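Local structure of exported gluconolactonase (3DR2) at residues C5-A10 with T39-A44; C18-I23 with D34-T39; A143-D148 with F220-G225; R111-A114 with A118-L121; C102-R107 with P156-P161. The protein hydrolyses D-glucono-1,5-lactone to D-gluconate in glucose secondary metabolism, as a calcium-binding six-bladed beta-propeller enzyme of the SMP-30 family. One frame throughout, in Å; residues are numbered along the deposited sequence.

Contact 1 of 5, residues C5-A10 with T39-A44; sequences CRVRPA and TLYDQA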
# COMPACT_ATOMS: atom_id res chain seq x y z
N CYS A 5 8.89 1.45 14.07
CA CYS A 5 7.81 1.17 15.00
C CYS A 5 7.37 -0.29 15.02
O CYS A 5 7.65 -1.05 14.09
CB CYS A 5 6.60 2.08 14.76
SG CYS A 5 5.52 1.71 13.34
N ARG A 6 6.72 -0.68 16.11
CA ARG A 6 6.23 -2.03 16.27
C ARG A 6 4.83 -2.10 15.67
O ARG A 6 3.94 -1.37 16.10
CB ARG A 6 6.18 -2.40 17.75
CG ARG A 6 5.68 -3.80 18.02
CD ARG A 6 5.11 -3.92 19.42
NE ARG A 6 6.10 -3.54 20.43
CZ ARG A 6 5.84 -3.47 21.73
NH1 ARG A 6 6.80 -3.12 22.57
NH2 ARG A 6 4.63 -3.75 22.19
N VAL A 7 4.64 -2.96 14.67
CA VAL A 7 3.34 -3.09 14.02
C VAL A 7 2.50 -4.27 14.52
O VAL A 7 1.34 -4.41 14.13
CB VAL A 7 3.49 -3.15 12.48
CG1 VAL A 7 3.91 -1.78 11.95
CG2 VAL A 7 4.51 -4.20 12.09
N ARG A 8 3.08 -5.12 15.35
CA ARG A 8 2.35 -6.24 15.96
C ARG A 8 2.99 -6.53 17.31
O ARG A 8 4.19 -6.74 17.40
CB ARG A 8 2.41 -7.52 15.11
CG ARG A 8 1.54 -8.65 15.68
CD ARG A 8 1.86 -10.01 15.07
NE ARG A 8 0.92 -11.07 15.44
CZ ARG A 8 0.97 -11.79 16.56
NH1 ARG A 8 1.93 -11.57 17.46
NH2 ARG A 8 0.08 -12.74 16.78
N PRO A 9 2.19 -6.51 18.38
CA PRO A 9 2.76 -6.79 19.70
C PRO A 9 3.11 -8.26 19.83
O PRO A 9 2.64 -9.09 19.06
CB PRO A 9 1.64 -6.37 20.66
CG PRO A 9 0.40 -6.65 19.86
CD PRO A 9 0.77 -6.12 18.48
N ALA A 10 3.96 -8.58 20.80
CA ALA A 10 4.33 -9.97 21.03
C ALA A 10 3.03 -10.71 21.30
O ALA A 10 2.07 -10.12 21.79
CB ALA A 10 5.27 -10.08 22.22
N THR A 39 -0.86 -18.10 11.20
CA THR A 39 -0.80 -16.74 10.69
C THR A 39 0.05 -15.93 11.66
O THR A 39 -0.28 -15.84 12.85
CB THR A 39 -2.20 -16.11 10.60
OG1 THR A 39 -3.01 -16.88 9.71
CG2 THR A 39 -2.11 -14.67 10.10
N LEU A 40 1.14 -15.35 11.16
CA LEU A 40 2.03 -14.56 12.00
C LEU A 40 1.78 -13.06 11.88
O LEU A 40 2.10 -12.30 12.78
CB LEU A 40 3.50 -14.85 11.64
CG LEU A 40 3.96 -16.30 11.75
CD1 LEU A 40 5.43 -16.41 11.37
CD2 LEU A 40 3.75 -16.79 13.17
N TYR A 41 1.20 -12.65 10.75
CA TYR A 41 0.91 -11.25 10.51
C TYR A 41 -0.15 -11.19 9.43
O TYR A 41 -0.14 -12.01 8.51
CB TYR A 41 2.17 -10.52 10.02
CG TYR A 41 2.09 -9.01 10.01
CD1 TYR A 41 2.16 -8.28 11.19
CD2 TYR A 41 1.96 -8.31 8.81
CE1 TYR A 41 2.12 -6.88 11.18
CE2 TYR A 41 1.92 -6.92 8.78
CZ TYR A 41 2.01 -6.21 9.98
OH TYR A 41 2.01 -4.83 9.97
N ASP A 42 -1.08 -10.25 9.52
CA ASP A 42 -2.11 -10.15 8.50
C ASP A 42 -2.48 -8.71 8.22
O ASP A 42 -3.57 -8.43 7.73
CB ASP A 42 -3.36 -10.95 8.92
CG ASP A 42 -4.07 -10.36 10.14
OD1 ASP A 42 -3.60 -9.36 10.72
OD2 ASP A 42 -5.12 -10.92 10.52
N GLN A 43 -1.56 -7.79 8.49
CA GLN A 43 -1.83 -6.37 8.29
C GLN A 43 -1.04 -5.67 7.19
O GLN A 43 -1.03 -4.45 7.12
CB GLN A 43 -1.64 -5.62 9.62
CG GLN A 43 -2.61 -6.05 10.71
CD GLN A 43 -4.05 -5.77 10.35
OE1 GLN A 43 -4.40 -4.63 10.02
NE2 GLN A 43 -4.89 -6.79 10.42
N ALA A 44 -0.39 -6.43 6.32
CA ALA A 44 0.36 -5.81 5.22
C ALA A 44 -0.56 -5.69 4.02
O ALA A 44 -1.76 -5.91 4.12
CB ALA A 44 1.56 -6.68 4.86
O HOH W 1 -1.13 -13.63 14.32
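Arg8 NH2 reaches Thr39 O through a water that links the two segments. The water, 2.9 Å from Arg8 NH2, donates a hydrogen bond to Thr39 O at 2.8 Å. Arg8 NH2 also bonds to the carbonyl of Pro12. Arg8 NH1 is held by the carbonyls of Gly76 and Gly11. These bonds fix the rotation of the guanidinium. The chain of Arg8 leaves the backbone with CG anti to N (chi1 -175°) and stays extended as far as NE. It therefore runs past the Leu40 carbonyl. Arg8 NE is 3.2 Å from Leu40 O, but the angle is too poor for a hydrogen bond. At its root, Arg8 CB lies at the edge of the Tyr41 ring, 4.0 Å from Tyr41 CE1. Val7 meets the hydroxyl end of the same side of the ring, and the two side chains cross at about a right angle. Val7 CG2 is 3.7 Å from Tyr41 CE1 and 3.3 Å from Tyr41 OH. Pro156 of the second subunit packs on both Val7 and Tyr41, and Cys5 forms a disulfide with Cys160 of that subunit. Each segment carries a classic beta bulge: Val7 and Arg8 face Val78, while Leu40 and Tyr41 face Leu299. The contact thus joins two propeller sheets, strand 6-8 at the rim of one beside strand 78-83, and strand 38-41 in the next beside strand 298-303.

Contact 2 of 5, residues C18-I23 with D34-T39; sequences CDPPRI and DARLLT
Pro20 and Arg36 come closest along the backbone, their CA atoms 6.3 Å apart, where the two segments run past each other in roughly opposite directions. Both belong to the outer edge of the beta-propeller. Strand 22-23 is the outermost strand of one sheet, and strand 38-41 lies in another. Helix 26-32 makes up most of the link between the two segments. The contact is made by side chains in the loops next to these strands. Pro20 lies over one face of the Arg36 guanidinium, offset toward its rim. Pro20 CB is 3.5 Å from Arg36 NE and 3.7 Å from Arg36 CZ. The arginine reaches this place by a bend at chi2 (-69°), which folds the chain back along its own segment. Further along, Cys18 SG packs on Leu37 CD2 at 3.9 Å. Pro276 touches both Cys18 and Leu37, and Trp300 of strand 298-303 lies against Leu37. This end of the contact is the more buried one, whereas Pro20 and Arg36 are exposed. Beyond Pro20, the ring of Pro21 lies by the Ala35 carbonyl, and Leu32 of the helix touches Pro21. Pro21 CD is 3.9 Å from Ala35 O, a plain van der Waals approach. The same oxygen also holds the arginine in its folded shape: Arg36 NH1 donates to Ala35 O at 3.2 Å, from above the carbonyl plane, with an N-H...O angle of 146°.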
# COMPACT_ATOMS: atom_id res chain seq x y z
N CYS A 18 -7.66 -22.39 6.54
CA CYS A 18 -7.47 -23.06 5.26
C CYS A 18 -7.43 -24.57 5.47
O CYS A 18 -7.34 -25.05 6.60
CB CYS A 18 -6.18 -22.57 4.60
SG CYS A 18 -4.67 -22.87 5.56
N ASP A 19 -7.50 -25.31 4.37
CA ASP A 19 -7.47 -26.76 4.46
C ASP A 19 -6.07 -27.25 4.82
O ASP A 19 -5.07 -26.60 4.50
CB ASP A 19 -7.91 -27.39 3.13
CG ASP A 19 -9.35 -27.09 2.79
OD1 ASP A 19 -10.22 -27.26 3.68
OD2 ASP A 19 -9.63 -26.69 1.64
N PRO A 20 -5.98 -28.41 5.50
CA PRO A 20 -4.68 -28.96 5.88
C PRO A 20 -3.96 -29.48 4.64
O PRO A 20 -4.58 -29.63 3.58
CB PRO A 20 -5.05 -30.07 6.86
CG PRO A 20 -6.38 -30.55 6.32
CD PRO A 20 -7.08 -29.24 6.01
N PRO A 21 -2.66 -29.75 4.74
CA PRO A 21 -1.87 -30.25 3.61
C PRO A 21 -2.40 -31.51 2.94
O PRO A 21 -2.89 -32.43 3.60
CB PRO A 21 -0.49 -30.46 4.23
CG PRO A 21 -0.42 -29.38 5.25
CD PRO A 21 -1.79 -29.46 5.90
N ARG A 22 -2.28 -31.53 1.61
CA ARG A 22 -2.71 -32.65 0.77
C ARG A 22 -1.41 -33.35 0.37
O ARG A 22 -0.73 -32.91 -0.56
CB ARG A 22 -3.43 -32.13 -0.47
CG ARG A 22 -3.86 -33.19 -1.47
CD ARG A 22 -4.07 -32.54 -2.84
NE ARG A 22 -4.61 -33.47 -3.84
CZ ARG A 22 -5.82 -34.01 -3.78
NH1 ARG A 22 -6.63 -33.72 -2.77
NH2 ARG A 22 -6.23 -34.83 -4.74
N ILE A 23 -1.07 -34.42 1.08
CA ILE A 23 0.18 -35.13 0.82
C ILE A 23 0.03 -36.54 0.28
O ILE A 23 -0.52 -37.42 0.94
CB ILE A 23 1.02 -35.22 2.11
CG1 ILE A 23 1.11 -33.85 2.77
CG2 ILE A 23 2.40 -35.75 1.79
CD1 ILE A 23 1.68 -33.89 4.17
N ASP A 34 1.65 -33.77 11.52
CA ASP A 34 0.34 -33.13 11.66
C ASP A 34 0.43 -31.60 11.70
O ASP A 34 -0.46 -30.93 12.24
CB ASP A 34 -0.36 -33.64 12.92
CG ASP A 34 -0.79 -35.09 12.81
OD1 ASP A 34 0.07 -35.95 12.51
OD2 ASP A 34 -1.99 -35.38 13.02
N ALA A 35 1.49 -31.05 11.12
CA ALA A 35 1.68 -29.60 11.11
C ALA A 35 0.52 -28.87 10.44
O ALA A 35 0.03 -29.30 9.39
CB ALA A 35 2.99 -29.25 10.40
N ARG A 36 0.08 -27.78 11.07
CA ARG A 36 -1.01 -26.96 10.54
C ARG A 36 -0.47 -25.54 10.36
O ARG A 36 0.35 -25.08 11.15
CB ARG A 36 -2.19 -26.97 11.51
CG ARG A 36 -2.94 -28.29 11.57
CD ARG A 36 -3.70 -28.55 10.27
NE ARG A 36 -4.40 -29.84 10.28
CZ ARG A 36 -3.80 -31.02 10.19
NH1 ARG A 36 -2.48 -31.10 10.08
NH2 ARG A 36 -4.52 -32.13 10.20
N LEU A 37 -0.93 -24.86 9.32
CA LEU A 37 -0.46 -23.50 9.03
C LEU A 37 -0.93 -22.46 10.04
O LEU A 37 -2.06 -22.50 10.50
CB LEU A 37 -0.93 -23.08 7.63
CG LEU A 37 -0.32 -21.78 7.08
CD1 LEU A 37 1.14 -22.00 6.74
CD2 LEU A 37 -1.08 -21.35 5.83
N LEU A 38 -0.03 -21.53 10.37
CA LEU A 38 -0.32 -20.46 11.31
C LEU A 38 -0.19 -19.10 10.64
O LEU A 38 0.51 -18.96 9.63
CB LEU A 38 0.66 -20.48 12.49
CG LEU A 38 0.68 -21.67 13.45
CD1 LEU A 38 -0.69 -21.84 14.08
CD2 LEU A 38 1.09 -22.91 12.72
N THR A 39 -0.86 -18.10 11.20
CA THR A 39 -0.80 -16.74 10.69
C THR A 39 0.05 -15.93 11.66
O THR A 39 -0.28 -15.84 12.85
CB THR A 39 -2.20 -16.11 10.60
OG1 THR A 39 -3.01 -16.88 9.71
CG2 THR A 39 -2.11 -14.67 10.10

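Contact 3 of 5, residues A143-D148 with F220-G225; sequences AIWFTD and FAWRDG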
# COMPACT_ATOMS: atom_id res chain seq x y z
N ALA A 143 28.50 -14.44 -4.05
CA ALA A 143 27.91 -13.75 -5.20
C ALA A 143 26.40 -13.62 -5.00
O ALA A 143 25.76 -14.52 -4.48
CB ALA A 143 28.19 -14.53 -6.48
N ILE A 144 25.85 -12.48 -5.40
CA ILE A 144 24.41 -12.25 -5.29
C ILE A 144 23.80 -12.48 -6.67
O ILE A 144 24.20 -11.85 -7.64
CB ILE A 144 24.10 -10.80 -4.85
CG1 ILE A 144 24.63 -10.55 -3.44
CG2 ILE A 144 22.59 -10.53 -4.90
CD1 ILE A 144 24.57 -9.11 -3.02
N TRP A 145 22.84 -13.40 -6.74
CA TRP A 145 22.16 -13.71 -7.99
C TRP A 145 20.75 -13.14 -7.91
O TRP A 145 20.10 -13.25 -6.87
CB TRP A 145 22.04 -15.23 -8.19
CG TRP A 145 23.34 -15.93 -8.46
CD1 TRP A 145 24.38 -16.10 -7.59
CD2 TRP A 145 23.70 -16.61 -9.66
NE1 TRP A 145 25.38 -16.84 -8.19
CE2 TRP A 145 24.99 -17.16 -9.46
CE3 TRP A 145 23.07 -16.80 -10.90
CZ2 TRP A 145 25.65 -17.90 -10.45
CZ3 TRP A 145 23.73 -17.53 -11.88
CH2 TRP A 145 25.00 -18.07 -11.64
N PHE A 146 20.26 -12.55 -8.99
CA PHE A 146 18.92 -11.99 -8.95
C PHE A 146 18.23 -11.97 -10.30
O PHE A 146 18.86 -12.10 -11.34
CB PHE A 146 18.97 -10.58 -8.35
CG PHE A 146 19.69 -9.56 -9.20
CD1 PHE A 146 18.99 -8.79 -10.13
CD2 PHE A 146 21.05 -9.33 -9.04
CE1 PHE A 146 19.63 -7.80 -10.88
CE2 PHE A 146 21.71 -8.35 -9.78
CZ PHE A 146 21.00 -7.58 -10.70
N THR A 147 16.90 -11.82 -10.26
CA THR A 147 16.08 -11.78 -11.47
C THR A 147 15.69 -10.33 -11.75
O THR A 147 15.47 -9.54 -10.83
CB THR A 147 14.80 -12.60 -11.30
OG1 THR A 147 14.10 -12.14 -10.13
CG2 THR A 147 15.14 -14.07 -11.15
N ASP A 148 15.59 -9.98 -13.03
CA ASP A 148 15.26 -8.62 -13.40
C ASP A 148 14.07 -8.45 -14.35
O ASP A 148 14.23 -7.96 -15.47
CB ASP A 148 16.50 -7.94 -14.00
CG ASP A 148 16.35 -6.44 -14.10
OD1 ASP A 148 16.84 -5.85 -15.08
OD2 ASP A 148 15.74 -5.85 -13.19
N PHE A 220 18.53 -24.68 -14.87
CA PHE A 220 19.75 -24.42 -15.64
C PHE A 220 20.90 -25.18 -15.00
O PHE A 220 20.88 -25.47 -13.80
CB PHE A 220 20.11 -22.94 -15.61
CG PHE A 220 19.20 -22.06 -16.40
CD1 PHE A 220 19.43 -21.84 -17.75
CD2 PHE A 220 18.14 -21.40 -15.78
CE1 PHE A 220 18.63 -20.96 -18.47
CE2 PHE A 220 17.33 -20.52 -16.49
CZ PHE A 220 17.58 -20.29 -17.84
N ALA A 221 21.91 -25.50 -15.81
CA ALA A 221 23.08 -26.17 -15.29
C ALA A 221 24.09 -25.07 -15.01
O ALA A 221 24.40 -24.27 -15.89
CB ALA A 221 23.64 -27.14 -16.34
N TRP A 222 24.58 -25.00 -13.78
CA TRP A 222 25.57 -24.00 -13.40
C TRP A 222 26.92 -24.71 -13.37
O TRP A 222 27.27 -25.35 -12.38
CB TRP A 222 25.24 -23.41 -12.02
CG TRP A 222 26.31 -22.52 -11.42
CD1 TRP A 222 26.79 -22.58 -10.14
CD2 TRP A 222 26.99 -21.42 -12.05
NE1 TRP A 222 27.72 -21.59 -9.93
CE2 TRP A 222 27.86 -20.87 -11.08
CE3 TRP A 222 26.95 -20.86 -13.33
CZ2 TRP A 222 28.69 -19.77 -11.36
CZ3 TRP A 222 27.78 -19.76 -13.60
CH2 TRP A 222 28.63 -19.23 -12.62
N ARG A 223 27.65 -24.63 -14.47
CA ARG A 223 28.96 -25.26 -14.55
C ARG A 223 29.88 -24.34 -15.35
O ARG A 223 29.44 -23.67 -16.28
CB ARG A 223 28.86 -26.64 -15.21
CG ARG A 223 28.39 -26.64 -16.65
CD ARG A 223 28.63 -28.02 -17.27
NE ARG A 223 28.31 -28.05 -18.69
CZ ARG A 223 27.08 -27.97 -19.18
NH1 ARG A 223 26.05 -27.87 -18.36
NH2 ARG A 223 26.88 -28.00 -20.49
N ASP A 224 31.15 -24.34 -14.97
CA ASP A 224 32.12 -23.45 -15.60
C ASP A 224 31.72 -22.05 -15.17
O ASP A 224 31.41 -21.83 -14.00
CB ASP A 224 32.08 -23.58 -17.12
CG ASP A 224 32.89 -24.75 -17.62
OD1 ASP A 224 32.53 -25.91 -17.31
OD2 ASP A 224 33.90 -24.51 -18.32
N GLY A 225 31.72 -21.10 -16.09
CA GLY A 225 31.35 -19.75 -15.72
C GLY A 225 30.03 -19.33 -16.32
O GLY A 225 29.80 -18.15 -16.55
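Trp145 pushes the edge of its six-membered ring against the face of the six-membered ring of Trp222. The stack is T-shaped, with planes at 84° and centroids 4.9 Å apart. Two atoms of Trp145 do the touching. Trp145 CZ2 is 3.7 Å from Trp222 CZ2, and Trp145 CH2 is 3.8 Å from Trp222 CZ3. The opposite face of the Trp222 indole has Asp224 O above its rim. The two backbones stay far apart, with the CA atoms of Trp145 and Trp222 separated by 12.1 Å, so the indoles alone bridge the gap. Trp222 reaches out with CG anti to its own N (chi1 171°). In the next shell Phe195 meets both indoles, edge-to-face with Trp145 and at an intermediate tilt with Trp222. Ile137 and Val171, from the strands on either side of strand 144-147, also touch Trp145, and Leu227 lies against Trp222. Beyond the tryptophan, Thr147 OG1 bonds to the backbone of Asp135 and of Asn191, and Asn191 is a calcium ligand. Strand 144-147 belongs to one four-stranded antiparallel sheet and strand 216-223 to the following one. Apolar and aromatic packing between successive blades is characteristic of beta-propellers.

Contact 4 of 5, residues R111-A114 with A118-L121; sequences RSDA and AHLL
Arg111 begins its contact with Leu121 at CB, which lies 4.0 Å from Leu121 CG. CG then leaves anti to the backbone N (chi1 -175°), and the chain runs straight until it bends at chi3 (62°). Past the bend the planar group turns one face to the leucine. Arg111 NE is 3.9 Å from Leu121 CD2, and Arg111 CZ is nearest, at 3.6 Å. The methyl sits over the centre of the guanidinium, so both terminal nitrogens are close to it as well. The two side chains cross at about a right angle. At the tip, Arg111 NH1 comes near Arg98 NH2, a pair of like charges. The backbones pair as an antiparallel hairpin. Arg111 and His119 form a hydrogen-bonded pair, with Arg111 N to His119 O and His119 N to Arg111 O both at 2.8 Å. Ser112 and Ala118 are the adjoining non-hydrogen-bonded pair, and their side chains lie on the other face of the sheet. There Ser112 OG is 3.8 Å from Ala118 CB, and its polar partner is His101 NE2. Next to the hairpin turn the Asp113 carboxylate lies near the edge of the His119 ring, but the two are modelled too close, so this detail is doubtful. His119 NE2 makes a weak hydrogen bond to Asp115. Strand 118-120 is the outermost strand of its four-stranded blade, and strand 108-112 lies between it and strand 99-103.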
# COMPACT_ATOMS: atom_id res chain seq x y z
N ARG A 111 22.08 -3.01 -0.03
CA ARG A 111 22.47 -3.78 1.16
C ARG A 111 22.36 -2.89 2.40
O ARG A 111 22.88 -1.78 2.42
CB ARG A 111 23.91 -4.29 1.00
CG ARG A 111 24.40 -5.20 2.12
CD ARG A 111 25.75 -5.80 1.75
NE ARG A 111 26.76 -4.77 1.57
CZ ARG A 111 27.86 -4.90 0.83
NH1 ARG A 111 28.09 -6.04 0.18
NH2 ARG A 111 28.71 -3.90 0.73
N SER A 112 21.67 -3.38 3.43
CA SER A 112 21.48 -2.61 4.66
C SER A 112 22.61 -2.79 5.67
O SER A 112 23.21 -3.86 5.77
CB SER A 112 20.17 -3.01 5.34
OG SER A 112 19.06 -2.80 4.49
N ASP A 113 22.87 -1.73 6.43
CA ASP A 113 23.89 -1.75 7.48
C ASP A 113 23.17 -1.87 8.82
O ASP A 113 21.95 -2.00 8.86
CB ASP A 113 24.72 -0.46 7.45
CG ASP A 113 25.62 -0.37 6.24
OD1 ASP A 113 25.14 -0.64 5.12
OD2 ASP A 113 26.81 -0.00 6.40
N ALA A 114 23.92 -1.82 9.91
CA ALA A 114 23.33 -1.91 11.25
C ALA A 114 22.57 -0.63 11.52
O ALA A 114 21.76 -0.55 12.44
CB ALA A 114 24.43 -2.10 12.29
N ALA A 118 19.74 1.24 3.63
CA ALA A 118 20.08 0.40 2.49
C ALA A 118 20.92 1.16 1.49
O ALA A 118 20.45 2.12 0.88
CB ALA A 118 18.81 -0.13 1.82
N HIS A 119 22.17 0.72 1.31
CA HIS A 119 23.09 1.36 0.38
C HIS A 119 23.15 0.64 -0.96
O HIS A 119 23.06 -0.58 -1.04
CB HIS A 119 24.48 1.41 1.01
CG HIS A 119 24.51 2.12 2.33
ND1 HIS A 119 24.32 3.48 2.45
CD2 HIS A 119 24.69 1.65 3.59
CE1 HIS A 119 24.36 3.81 3.73
NE2 HIS A 119 24.59 2.72 4.44
N LEU A 120 23.31 1.42 -2.03
CA LEU A 120 23.37 0.88 -3.39
C LEU A 120 24.56 -0.04 -3.68
O LEU A 120 25.70 0.31 -3.39
CB LEU A 120 23.39 2.04 -4.39
CG LEU A 120 23.61 1.71 -5.88
CD1 LEU A 120 22.40 1.00 -6.46
CD2 LEU A 120 23.87 3.01 -6.63
N LEU A 121 24.28 -1.21 -4.24
CA LEU A 121 25.33 -2.15 -4.62
C LEU A 121 25.51 -2.05 -6.13
O LEU A 121 26.63 -1.89 -6.63
CB LEU A 121 24.98 -3.59 -4.24
CG LEU A 121 25.07 -4.02 -2.77
CD1 LEU A 121 25.02 -5.55 -2.69
CD2 LEU A 121 26.37 -3.51 -2.15

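Contact 5 of 5, residues C102-R107 with P156-P161; sequences CEHGRR and PSQGCP
His104 and Gln158 make the direct hydrogen bond of this contact. His104 ND1 donates to Gln158 O at 3.0 Å, with an N-H...O angle of 144°. The oxygen lies in the ring plane, and the donor lies in the carbonyl plane. The bond fixes the rotation of the imidazole. The two side chains lie alongside each other and point the same way, with ring and amide planes 27° apart. His104 CE1 is 3.9 Å from Gln158 OE1, close enough for packing. Water carries two further links. One water accepts from Cys160 N at 3.0 Å and lies 2.8 Å from His104 O. A second accepts from Arg107 NH1 at 3.3 Å and donates to Cys160 O. Charge pairing stays within the 102-107 segment. Arg106 grips Glu103 side-on, with Arg106 NE to Glu103 OE1 at 2.8 Å and Arg106 NH1 to Glu103 OE2 at 3.0 Å. Glu103 OE2 also bonds to Thr110 OG1. Covalent and polar bonds to the second subunit hold the other segment: Cys160 takes the reciprocal disulfide from Cys5 of that subunit, and Arg68 of that subunit binds the carbonyls of Pro156 and Gly159. The contact ties the end of strand 99-103 in one propeller blade to the long loop between strands 144-147 and 169-174 of the next, at the dimer interface.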
# COMPACT_ATOMS: atom_id res chain seq x y z
N CYS A 102 16.21 -6.27 -3.18
CA CYS A 102 15.84 -5.99 -4.56
C CYS A 102 14.88 -4.82 -4.41
O CYS A 102 13.88 -4.93 -3.69
CB CYS A 102 15.07 -7.15 -5.19
SG CYS A 102 16.10 -8.51 -5.72
N GLU A 103 15.16 -3.71 -5.08
CA GLU A 103 14.28 -2.55 -4.98
C GLU A 103 13.70 -2.14 -6.32
O GLU A 103 14.43 -1.77 -7.25
CB GLU A 103 15.04 -1.37 -4.36
CG GLU A 103 15.42 -1.60 -2.90
CD GLU A 103 16.06 -0.39 -2.24
OE1 GLU A 103 15.80 0.73 -2.71
OE2 GLU A 103 16.79 -0.56 -1.24
N HIS A 104 12.37 -2.22 -6.43
CA HIS A 104 11.69 -1.85 -7.67
C HIS A 104 11.87 -0.37 -7.97
O HIS A 104 12.07 0.02 -9.11
CB HIS A 104 10.18 -2.12 -7.58
CG HIS A 104 9.77 -3.55 -7.75
ND1 HIS A 104 8.45 -3.92 -7.89
CD2 HIS A 104 10.49 -4.69 -7.81
CE1 HIS A 104 8.37 -5.23 -8.01
NE2 HIS A 104 9.60 -5.73 -7.97
N GLY A 105 11.77 0.44 -6.92
CA GLY A 105 11.89 1.88 -7.06
C GLY A 105 13.24 2.37 -7.53
O GLY A 105 13.33 3.07 -8.54
N ARG A 106 14.29 2.02 -6.80
CA ARG A 106 15.63 2.45 -7.19
C ARG A 106 16.16 1.58 -8.33
O ARG A 106 17.23 1.86 -8.88
CB ARG A 106 16.58 2.41 -5.98
CG ARG A 106 16.35 3.58 -5.02
CD ARG A 106 17.52 3.81 -4.07
NE ARG A 106 17.54 2.85 -2.96
CZ ARG A 106 18.40 2.90 -1.95
NH1 ARG A 106 18.35 2.00 -0.99
NH2 ARG A 106 19.33 3.86 -1.91
N ARG A 107 15.40 0.55 -8.68
CA ARG A 107 15.75 -0.37 -9.76
C ARG A 107 17.18 -0.86 -9.55
O ARG A 107 18.05 -0.71 -10.41
CB ARG A 107 15.58 0.33 -11.12
CG ARG A 107 14.13 0.75 -11.37
CD ARG A 107 13.96 1.74 -12.51
NE ARG A 107 14.35 1.19 -13.81
CZ ARG A 107 14.22 1.84 -14.97
NH1 ARG A 107 13.70 3.07 -14.99
NH2 ARG A 107 14.62 1.28 -16.10
N PRO A 156 2.03 1.24 -10.96
CA PRO A 156 2.22 2.37 -10.05
C PRO A 156 2.30 1.99 -8.58
O PRO A 156 3.07 2.56 -7.82
CB PRO A 156 1.01 3.26 -10.35
CG PRO A 156 0.77 3.01 -11.78
CD PRO A 156 0.92 1.51 -11.90
N SER A 157 1.49 1.01 -8.17
CA SER A 157 1.49 0.60 -6.78
C SER A 157 2.75 -0.16 -6.38
O SER A 157 2.95 -0.42 -5.20
CB SER A 157 0.27 -0.27 -6.48
OG SER A 157 0.28 -1.44 -7.28
N GLN A 158 3.59 -0.50 -7.35
CA GLN A 158 4.81 -1.23 -7.05
C GLN A 158 6.10 -0.60 -7.59
O GLN A 158 7.11 -1.28 -7.74
CB GLN A 158 4.69 -2.67 -7.57
CG GLN A 158 3.56 -3.47 -6.91
CD GLN A 158 3.49 -4.90 -7.42
OE1 GLN A 158 4.46 -5.43 -7.96
NE2 GLN A 158 2.34 -5.54 -7.24
N GLY A 159 6.06 0.70 -7.88
CA GLY A 159 7.25 1.37 -8.38
C GLY A 159 6.89 2.60 -9.17
O GLY A 159 5.82 3.17 -8.97
N CYS A 160 7.79 3.03 -10.05
CA CYS A 160 7.49 4.19 -10.88
C CYS A 160 7.51 3.73 -12.33
O CYS A 160 8.52 3.23 -12.83
CB CYS A 160 8.49 5.33 -10.69
SG CYS A 160 8.01 6.69 -11.80
N PRO A 161 6.37 3.89 -13.03
CA PRO A 161 6.26 3.50 -14.43
C PRO A 161 7.36 4.10 -15.29
O PRO A 161 7.82 5.21 -15.04
CB PRO A 161 4.88 4.02 -14.82
CG PRO A 161 4.12 3.93 -13.53
CD PRO A 161 5.11 4.47 -12.54
O HOH W 2 10.32 1.64 -10.67
O HOH W 3 11.37 4.06 -12.90

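How the contacts relate
Contacts 1 and 2 overlap at Thr39 and both use strand 38-41; contact 2 is nested inside the loop closed by contact 1. Contacts 4 and 5 reach the same blade, and Arg106 NH1 lies 2.8 Å from Ala118 O, a probable hydrogen bond. Contact 4 touches contact 3 through Leu121 CD1 and Ile144 CD1, 3.6 Å apart. Contacts 1 and 3 lie on opposite sides of the chain's centre, their own centres about 35 Å apart. Contacts 1 and 5 both meet the second subunit. Glu48, Asn134, Asn191 and Asp242 bind a calcium ion. The side chains of His104, Val7 and Trp145 are about 7, 9 and 10 Å from bound calcium, not necessarily the same ion.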